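PDB 3PQA: lactaldehyde dehydrogenase from Methanocaldococcus jannaschii, which oxidises lactaldehyde to lactate with NAD, which it prefers to NADP, a step in the biosynthesis of coenzyme F420. Local coordinates for residues B[130-144]-B[158-172]. Numbering follows the deposited sequence.
Sequences PVGIVGAITPFNFPL and GNVIVHHPSSKAPLV. With SO4 (sulfate ion), chain G.
Val-134 and Ala-136 set the backbone pattern of this parallel strand pair, each bonding forward and back to the residues flanking its neighbour, Val-134 to Val-160 and Val-162, Ala-136 to Val-162 and His-164. The strand axes, 4.6 Å apart at their closest, are inclined by 22°. Thr-138 N continues the ladder to His-164 O, and CA-H...O contacts such as Gly-135 CA to Val-162 O (3.3 Å) fill in between.

Side-chain polar bonds close both ends. At the start, Asn-159 acts as a surrogate strand carbonyl: its OD1 takes the N-H of Gly-132 at 3.0 Å, almost straight (166°), while ND2 is held by Met-454 O. A leucine in its place would probably leave the Gly-132 N-H without its mate and Met-454 O without this donor. At the far end Thr-138 OG1 lies in the ring plane of His-163, 2.8 Å from NE2; the ring reaches it because CG stands anti to the backbone N (chi1 171°), and Tyr-194 OH holds ND1. A water joins OG1 to Pro-139 O. On the other sheet face, His-164 NE2 and Ser-167 N bind a sulfate, probably from the crystallisation liquor, the former donating to O3 at 2.7 Å.

Apolar contacts complete the pair. Ile-133 CG2 meets Val-162 CG2 at 4.0 Å, Val-134 CG2 lies against the Asn-159 amide, and beyond the strands Val-172 CG1 abuts Pro-143 CG at 3.6 Å.

The whole is a beta-alpha-beta unit of the Rossmann-like NAD-binding domain of aldehyde dehydrogenases. Helix 145-156 connects the strands and packs on Ile-161 and His-163, helix 33-44 packs on Val-160 and Val-162, and strands 194-196 and 216-220 extend the sheet beyond 160-165 and 122-138 respectively.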
ATOM      1  N   PRO B 130     -10.822  16.702  -4.936  1.00  9.92           N
ATOM      2  CA  PRO B 130     -11.220  17.430  -3.716  1.00  9.79           C
ATOM      3  C   PRO B 130     -12.671  17.239  -3.284  1.00  9.59           C
ATOM      4  O   PRO B 130     -13.558  17.106  -4.121  1.00 10.12           O
ATOM      5  CB  PRO B 130     -11.037  18.904  -4.105  1.00 10.13           C
ATOM      6  CG  PRO B 130     -10.960  18.933  -5.609  1.00 10.34           C
ATOM      7  CD  PRO B 130     -10.367  17.610  -6.008  1.00 10.27           C
ATOM      8  N   VAL B 131     -12.909  17.294  -1.979  1.00 10.10           N
ATOM      9  CA  VAL B 131     -14.273  17.309  -1.474  1.00 10.39           C
ATOM     10  C   VAL B 131     -15.020  18.588  -1.854  1.00 10.08           C
ATOM     11  O   VAL B 131     -16.246  18.565  -2.011  1.00 11.07           O
ATOM     12  CB  VAL B 131     -14.327  17.089   0.049  1.00 11.42           C
ATOM     13  CG1 VAL B 131     -13.930  15.654   0.370  1.00 11.83           C
ATOM     14  CG2 VAL B 131     -13.436  18.091   0.800  1.00 11.82           C
ATOM     15  N   GLY B 132     -14.284  19.686  -2.012  1.00  9.95           N
ATOM     16  CA  GLY B 132     -14.848  20.961  -2.455  1.00 10.35           C
ATOM     17  C   GLY B 132     -14.375  22.078  -1.537  1.00 10.70           C
ATOM     18  O   GLY B 132     -13.205  22.487  -1.583  1.00 12.01           O
ATOM     19  N   ILE B 133     -15.287  22.570  -0.702  1.00 10.77           N
ATOM     20  CA  ILE B 133     -14.949  23.553   0.318  1.00 11.01           C
ATOM     21  C   ILE B 133     -14.725  22.832   1.643  1.00 10.56           C
ATOM     22  O   ILE B 133     -15.629  22.161   2.154  1.00 11.64           O
ATOM     23  CB  ILE B 133     -16.055  24.624   0.491  1.00 11.85           C
ATOM     24  CG1 ILE B 133     -16.305  25.357  -0.837  1.00 12.59           C
ATOM     25  CG2 ILE B 133     -15.666  25.621   1.583  1.00 12.57           C
ATOM     26  CD1 ILE B 133     -17.422  26.426  -0.775  1.00 12.11           C
ATOM     27  N   VAL B 134     -13.510  22.963   2.168  1.00  9.80           N
ATOM     28  CA  VAL B 134     -13.149  22.457   3.485  1.00 10.11           C
ATOM     29  C   VAL B 134     -13.361  23.585   4.483  1.00 10.61           C
ATOM     30  O   VAL B 134     -12.747  24.656   4.364  1.00 11.02           O
ATOM     31  CB  VAL B 134     -11.685  21.952   3.525  1.00 11.04           C
ATOM     32  CG1 VAL B 134     -11.217  21.780   4.964  1.00 12.49           C
ATOM     33  CG2 VAL B 134     -11.552  20.635   2.752  1.00 12.40           C
ATOM     34  N   GLY B 135     -14.227  23.327   5.461  1.00 11.11           N
ATOM     35  CA  GLY B 135     -14.421  24.236   6.594  1.00 10.68           C
ATOM     36  C   GLY B 135     -13.536  23.781   7.740  1.00 10.48           C
ATOM     37  O   GLY B 135     -13.813  22.761   8.362  1.00 11.21           O
ATOM     38  N   ALA B 136     -12.457  24.520   7.988  1.00 10.85           N
ATOM     39  CA  ALA B 136     -11.493  24.198   9.041  1.00 11.11           C
ATOM     40  C   ALA B 136     -11.781  25.055  10.265  1.00 11.22           C
ATOM     41  O   ALA B 136     -11.913  26.273  10.165  1.00 11.60           O
ATOM     42  CB  ALA B 136     -10.072  24.448   8.541  1.00 11.89           C
ATOM     43  N   ILE B 137     -11.916  24.418  11.419  1.00 11.84           N
ATOM     44  CA  ILE B 137     -12.174  25.154  12.658  1.00 12.45           C
ATOM     45  C   ILE B 137     -11.096  24.713  13.640  1.00 11.85           C
ATOM     46  O   ILE B 137     -11.022  23.536  13.989  1.00 11.85           O
ATOM     47  CB  ILE B 137     -13.620  24.923  13.168  1.00 14.35           C
ATOM     48  CG1 ILE B 137     -14.645  25.386  12.107  1.00 14.76           C
ATOM     49  CG2 ILE B 137     -13.838  25.633  14.505  1.00 14.87           C
ATOM     50  CD1 ILE B 137     -16.102  25.054  12.451  1.00 14.62           C
ATOM     51  N   THR B 138     -10.248  25.656  14.039  1.00 11.84           N
ATOM     52  CA  THR B 138      -9.007  25.328  14.728  1.00 12.42           C
ATOM     53  C   THR B 138      -8.998  25.866  16.153  1.00 12.49           C
ATOM     54  O   THR B 138      -9.688  26.840  16.450  1.00 12.54           O
ATOM     55  CB  THR B 138      -7.789  25.854  13.959  1.00 13.35           C
ATOM     56  OG1 THR B 138      -7.958  27.253  13.684  1.00 14.36           O
ATOM     57  CG2 THR B 138      -7.632  25.085  12.635  1.00 14.32           C
ATOM     58  N   PRO B 139      -8.215  25.226  17.040  1.00 12.92           N
ATOM     59  CA  PRO B 139      -8.273  25.492  18.462  1.00 13.01           C
ATOM     60  C   PRO B 139      -7.241  26.529  18.910  1.00 12.94           C
ATOM     61  O   PRO B 139      -6.337  26.870  18.152  1.00 13.67           O
ATOM     62  CB  PRO B 139      -7.922  24.122  19.053  1.00 13.06           C
ATOM     63  CG  PRO B 139      -6.897  23.621  18.143  1.00 13.40           C
ATOM     64  CD  PRO B 139      -7.349  24.056  16.757  1.00 12.99           C
ATOM     65  N   PHE B 140      -7.374  26.993  20.152  1.00 12.51           N
ATOM     66  CA  PHE B 140      -6.505  28.025  20.695  1.00 13.08           C
ATOM     67  C   PHE B 140      -5.113  27.493  21.082  1.00 12.89           C
ATOM     68  O   PHE B 140      -4.173  28.276  21.207  1.00 12.58           O
ATOM     69  CB  PHE B 140      -7.163  28.687  21.928  1.00 14.77           C
ATOM     70  CG  PHE B 140      -7.081  27.842  23.190  1.00 15.22           C
ATOM     71  CD1 PHE B 140      -5.896  27.776  23.931  1.00 15.00           C
ATOM     72  CD2 PHE B 140      -8.173  27.091  23.616  1.00 15.00           C
ATOM     73  CE1 PHE B 140      -5.804  26.993  25.076  1.00 15.25           C
ATOM     74  CE2 PHE B 140      -8.094  26.314  24.770  1.00 15.28           C
ATOM     75  CZ  PHE B 140      -6.907  26.257  25.497  1.00 15.09           C
ATOM     76  N   ASN B 141      -4.987  26.179  21.284  1.00 13.07           N
ATOM     77  CA  ASN B 141      -3.831  25.637  22.031  1.00 13.12           C
ATOM     78  C   ASN B 141      -2.567  25.374  21.210  1.00 13.24           C
ATOM     79  O   ASN B 141      -1.451  25.660  21.664  1.00 13.26           O
ATOM     80  CB  ASN B 141      -4.229  24.409  22.890  1.00 14.16           C
ATOM     81  CG  ASN B 141      -4.769  23.248  22.064  1.00 13.33           C
ATOM     82  OD1 ASN B 141      -5.185  23.414  20.912  1.00 14.31           O
ATOM     83  ND2 ASN B 141      -4.744  22.047  22.651  1.00 14.28           N
ATOM     84  N   PHE B 142      -2.737  24.835  20.001  1.00 13.50           N
ATOM     85  CA  PHE B 142      -1.649  24.733  19.033  1.00 13.85           C
ATOM     86  C   PHE B 142      -2.194  25.356  17.746  1.00 13.97           C
ATOM     87  O   PHE B 142      -2.355  24.671  16.727  1.00 14.44           O
ATOM     88  CB  PHE B 142      -1.186  23.269  18.852  1.00 15.09           C
ATOM     89  CG  PHE B 142      -0.562  22.677  20.098  1.00 15.39           C
ATOM     90  CD1 PHE B 142       0.818  22.533  20.201  1.00 15.34           C
ATOM     91  CD2 PHE B 142      -1.367  22.310  21.190  1.00 15.31           C
ATOM     92  CE1 PHE B 142       1.400  22.002  21.383  1.00 15.55           C
ATOM     93  CE2 PHE B 142      -0.806  21.802  22.376  1.00 15.51           C
ATOM     94  CZ  PHE B 142       0.582  21.645  22.470  1.00 15.47           C
ATOM     95  N   PRO B 143      -2.483  26.672  17.794  1.00 13.89           N
ATOM     96  CA  PRO B 143      -3.181  27.327  16.687  1.00 13.86           C
ATOM     97  C   PRO B 143      -2.388  27.358  15.384  1.00 13.76           C
ATOM     98  O   PRO B 143      -2.984  27.460  14.308  1.00 14.55           O
ATOM     99  CB  PRO B 143      -3.421  28.747  17.227  1.00 14.52           C
ATOM    100  CG  PRO B 143      -2.290  28.971  18.185  1.00 14.04           C
ATOM    101  CD  PRO B 143      -2.053  27.641  18.830  1.00 14.58           C
ATOM    102  N   LEU B 144      -1.065  27.283  15.459  1.00 13.34           N
ATOM    103  CA  LEU B 144      -0.280  27.311  14.237  1.00 13.64           C
ATOM    104  C   LEU B 144      -0.184  25.904  13.643  1.00 13.45           C
ATOM    105  O   LEU B 144      -0.596  25.683  12.507  1.00 12.42           O
ATOM    106  CB  LEU B 144       1.103  27.928  14.454  1.00 15.03           C
ATOM    107  CG  LEU B 144       2.056  27.960  13.252  1.00 15.46           C
ATOM    108  CD1 LEU B 144       1.459  28.740  12.090  1.00 15.20           C
ATOM    109  CD2 LEU B 144       3.418  28.535  13.651  1.00 15.13           C
ATOM    110  N   GLY B 158      -6.514  20.003  -3.364  1.00  9.55           N
ATOM    111  CA  GLY B 158      -7.248  20.856  -4.322  1.00  9.51           C
ATOM    112  C   GLY B 158      -8.555  21.456  -3.835  1.00  9.08           C
ATOM    113  O   GLY B 158      -9.433  21.763  -4.638  1.00 10.00           O
ATOM    114  N   ASN B 159      -8.659  21.645  -2.523  1.00  9.11           N
ATOM    115  CA  ASN B 159      -9.831  22.218  -1.885  1.00  9.46           C
ATOM    116  C   ASN B 159      -9.709  23.711  -1.671  1.00  9.90           C
ATOM    117  O   ASN B 159      -8.633  24.215  -1.406  1.00 11.23           O
ATOM    118  CB  ASN B 159     -10.049  21.584  -0.520  1.00 10.19           C
ATOM    119  CG  ASN B 159     -10.360  20.120  -0.610  1.00 10.21           C
ATOM    120  OD1 ASN B 159     -11.456  19.738  -1.003  1.00 10.39           O
ATOM    121  ND2 ASN B 159      -9.402  19.287  -0.239  1.00 10.40           N
ATOM    122  N   VAL B 160     -10.840  24.405  -1.777  1.00  9.97           N
ATOM    123  CA  VAL B 160     -10.976  25.755  -1.257  1.00 10.27           C
ATOM    124  C   VAL B 160     -11.166  25.645   0.261  1.00  9.77           C
ATOM    125  O   VAL B 160     -11.774  24.688   0.745  1.00 10.65           O
ATOM    126  CB  VAL B 160     -12.186  26.443  -1.922  1.00 11.75           C
ATOM    127  CG1 VAL B 160     -12.529  27.756  -1.231  1.00 13.12           C
ATOM    128  CG2 VAL B 160     -11.881  26.679  -3.406  1.00 12.93           C
ATOM    129  N   ILE B 161     -10.657  26.628   1.001  1.00  9.98           N
ATOM    130  CA  ILE B 161     -10.732  26.609   2.459  1.00 11.04           C
ATOM    131  C   ILE B 161     -11.440  27.844   3.060  1.00 11.25           C
ATOM    132  O   ILE B 161     -11.142  28.978   2.680  1.00 11.76           O
ATOM    133  CB  ILE B 161      -9.329  26.541   3.056  1.00 12.65           C
ATOM    134  CG1 ILE B 161      -8.562  25.341   2.496  1.00 12.67           C
ATOM    135  CG2 ILE B 161      -9.396  26.491   4.594  1.00 12.74           C
ATOM    136  CD1 ILE B 161      -7.039  25.482   2.645  1.00 13.02           C
ATOM    137  N   VAL B 162     -12.372  27.602   3.984  1.00 11.04           N
ATOM    138  CA  VAL B 162     -12.850  28.648   4.896  1.00 10.93           C
ATOM    139  C   VAL B 162     -12.459  28.231   6.305  1.00 10.35           C
ATOM    140  O   VAL B 162     -12.735  27.101   6.741  1.00 11.09           O
ATOM    141  CB  VAL B 162     -14.361  28.938   4.759  1.00 11.65           C
ATOM    142  CG1 VAL B 162     -14.659  29.562   3.378  1.00 12.53           C
ATOM    143  CG2 VAL B 162     -15.206  27.688   4.977  1.00 12.49           C
ATOM    144  N   HIS B 163     -11.766  29.124   6.997  1.00 10.23           N
ATOM    145  CA  HIS B 163     -11.048  28.741   8.201  1.00 11.05           C
ATOM    146  C   HIS B 163     -11.391  29.689   9.331  1.00 11.20           C
ATOM    147  O   HIS B 163     -11.087  30.882   9.241  1.00 11.63           O
ATOM    148  CB  HIS B 163      -9.544  28.778   7.894  1.00 12.73           C
ATOM    149  CG  HIS B 163      -8.665  28.602   9.096  1.00 13.13           C
ATOM    150  ND1 HIS B 163      -7.350  29.006   9.109  1.00 13.05           N
ATOM    151  CD2 HIS B 163      -8.907  28.073  10.321  1.00 13.03           C
ATOM    152  CE1 HIS B 163      -6.816  28.731  10.288  1.00 13.15           C
ATOM    153  NE2 HIS B 163      -7.738  28.155  11.038  1.00 13.17           N
ATOM    154  N   HIS B 164     -12.038  29.162  10.373  1.00 11.56           N
ATOM    155  CA  HIS B 164     -12.252  29.915  11.600  1.00 12.31           C
ATOM    156  C   HIS B 164     -11.266  29.512  12.701  1.00 11.01           C
ATOM    157  O   HIS B 164     -11.310  28.391  13.184  1.00 12.09           O
ATOM    158  CB  HIS B 164     -13.680  29.760  12.121  1.00 16.22           C
ATOM    159  CG  HIS B 164     -13.887  30.421  13.449  1.00 17.07           C
ATOM    160  ND1 HIS B 164     -14.056  31.784  13.575  1.00 16.78           N
ATOM    161  CD2 HIS B 164     -13.872  29.925  14.709  1.00 16.75           C
ATOM    162  CE1 HIS B 164     -14.178  32.092  14.856  1.00 17.06           C
ATOM    163  NE2 HIS B 164     -14.070  30.983  15.563  1.00 17.08           N
ATOM    164  N   PRO B 165     -10.389  30.440  13.115  1.00 11.01           N
ATOM    165  CA  PRO B 165      -9.456  30.181  14.206  1.00 10.89           C
ATOM    166  C   PRO B 165     -10.104  30.539  15.546  1.00 11.59           C
ATOM    167  O   PRO B 165     -10.980  31.412  15.596  1.00 12.31           O
ATOM    168  CB  PRO B 165      -8.315  31.149  13.896  1.00 11.70           C
ATOM    169  CG  PRO B 165      -9.012  32.334  13.292  1.00 12.70           C
ATOM    170  CD  PRO B 165     -10.250  31.818  12.593  1.00 11.57           C
ATOM    171  N   SER B 166      -9.689  29.880  16.623  1.00 12.31           N
ATOM    172  CA  SER B 166     -10.206  30.228  17.937  1.00 13.20           C
ATOM    173  C   SER B 166      -9.893  31.686  18.274  1.00 13.69           C
ATOM    174  O   SER B 166      -8.760  32.137  18.116  1.00 13.88           O
ATOM    175  CB  SER B 166      -9.575  29.332  19.007  1.00 13.94           C
ATOM    176  OG  SER B 166      -9.945  29.783  20.303  1.00 15.35           O
ATOM    177  N   SER B 167     -10.898  32.404  18.765  1.00 13.90           N
ATOM    178  CA  SER B 167     -10.730  33.801  19.177  1.00 14.41           C
ATOM    179  C   SER B 167      -9.869  33.972  20.429  1.00 14.43           C
ATOM    180  O   SER B 167      -9.485  35.092  20.776  1.00 14.47           O
ATOM    181  CB  SER B 167     -12.098  34.438  19.388  1.00 15.22           C
ATOM    182  OG  SER B 167     -12.885  34.272  18.226  1.00 17.89           O
ATOM    183  N   LYS B 168      -9.543  32.862  21.089  1.00 15.47           N
ATOM    184  CA  LYS B 168      -8.728  32.901  22.301  1.00 16.93           C
ATOM    185  C   LYS B 168      -7.244  33.083  21.995  1.00 16.09           C
ATOM    186  O   LYS B 168      -6.484  33.518  22.850  1.00 16.61           O
ATOM    187  CB  LYS B 168      -8.957  31.637  23.120  1.00 19.86           C
ATOM    188  CG  LYS B 168     -10.292  31.630  23.822  1.00 20.82           C
ATOM    189  CD  LYS B 168     -10.615  30.255  24.354  1.00 20.78           C
ATOM    190  CE  LYS B 168     -12.081  30.164  24.732  1.00 21.14           C
ATOM    191  NZ  LYS B 168     -12.417  28.732  24.818  1.00 21.32           N
ATOM    192  N   ALA B 169      -6.837  32.735  20.773  1.00 14.55           N
ATOM    193  CA  ALA B 169      -5.459  32.946  20.324  1.00 13.26           C
ATOM    194  C   ALA B 169      -5.370  33.037  18.802  1.00 13.34           C
ATOM    195  O   ALA B 169      -4.698  32.227  18.182  1.00 13.98           O
ATOM    196  CB  ALA B 169      -4.526  31.840  20.859  1.00 13.21           C
ATOM    197  N   PRO B 170      -6.030  34.048  18.203  1.00 13.42           N
ATOM    198  CA  PRO B 170      -6.135  34.159  16.741  1.00 13.40           C
ATOM    199  C   PRO B 170      -4.922  34.773  16.025  1.00 13.37           C
ATOM    200  O   PRO B 170      -4.811  34.642  14.806  1.00 13.37           O
ATOM    201  CB  PRO B 170      -7.354  35.074  16.563  1.00 13.81           C
ATOM    202  CG  PRO B 170      -7.290  35.993  17.750  1.00 14.46           C
ATOM    203  CD  PRO B 170      -6.686  35.181  18.889  1.00 13.81           C
ATOM    204  N   LEU B 171      -4.021  35.430  16.755  1.00 13.98           N
ATOM    205  CA  LEU B 171      -3.020  36.275  16.077  1.00 14.78           C
ATOM    206  C   LEU B 171      -2.023  35.511  15.202  1.00 14.48           C
ATOM    207  O   LEU B 171      -1.642  35.978  14.115  1.00 14.25           O
ATOM    208  CB  LEU B 171      -2.307  37.214  17.057  1.00 16.09           C
ATOM    209  CG  LEU B 171      -3.205  38.174  17.850  1.00 16.80           C
ATOM    210  CD1 LEU B 171      -2.352  39.102  18.699  1.00 16.24           C
ATOM    211  CD2 LEU B 171      -4.147  38.980  16.938  1.00 16.21           C
ATOM    212  N   VAL B 172      -1.631  34.322  15.644  1.00 14.25           N
ATOM    213  CA  VAL B 172      -0.713  33.546  14.833  1.00 14.55           C
ATOM    214  C   VAL B 172      -1.408  33.091  13.544  1.00 13.37           C
ATOM    215  O   VAL B 172      -0.751  32.955  12.521  1.00 13.75           O
ATOM    216  CB  VAL B 172      -0.063  32.369  15.592  1.00 16.79           C
ATOM    217  CG1 VAL B 172      -0.982  31.151  15.637  1.00 18.50           C
ATOM    218  CG2 VAL B 172       1.284  32.026  14.969  1.00 18.50           C
TER
HETATM  219  S   SO4 G 487     -14.322  31.232  19.532  1.00 51.00           S
HETATM  220  O1  SO4 G 487     -13.291  31.153  20.558  1.00 51.03           O
HETATM  221  O2  SO4 G 487     -15.148  32.425  19.727  1.00 51.03           O
HETATM  222  O3  SO4 G 487     -13.676  31.308  18.233  1.00 51.04           O
HETATM  223  O4  SO4 G 487     -15.178  30.057  19.599  1.00 51.05           O
HETATM  224  O   HOH W   1      -6.701  28.277  15.799  1.00 14.04           O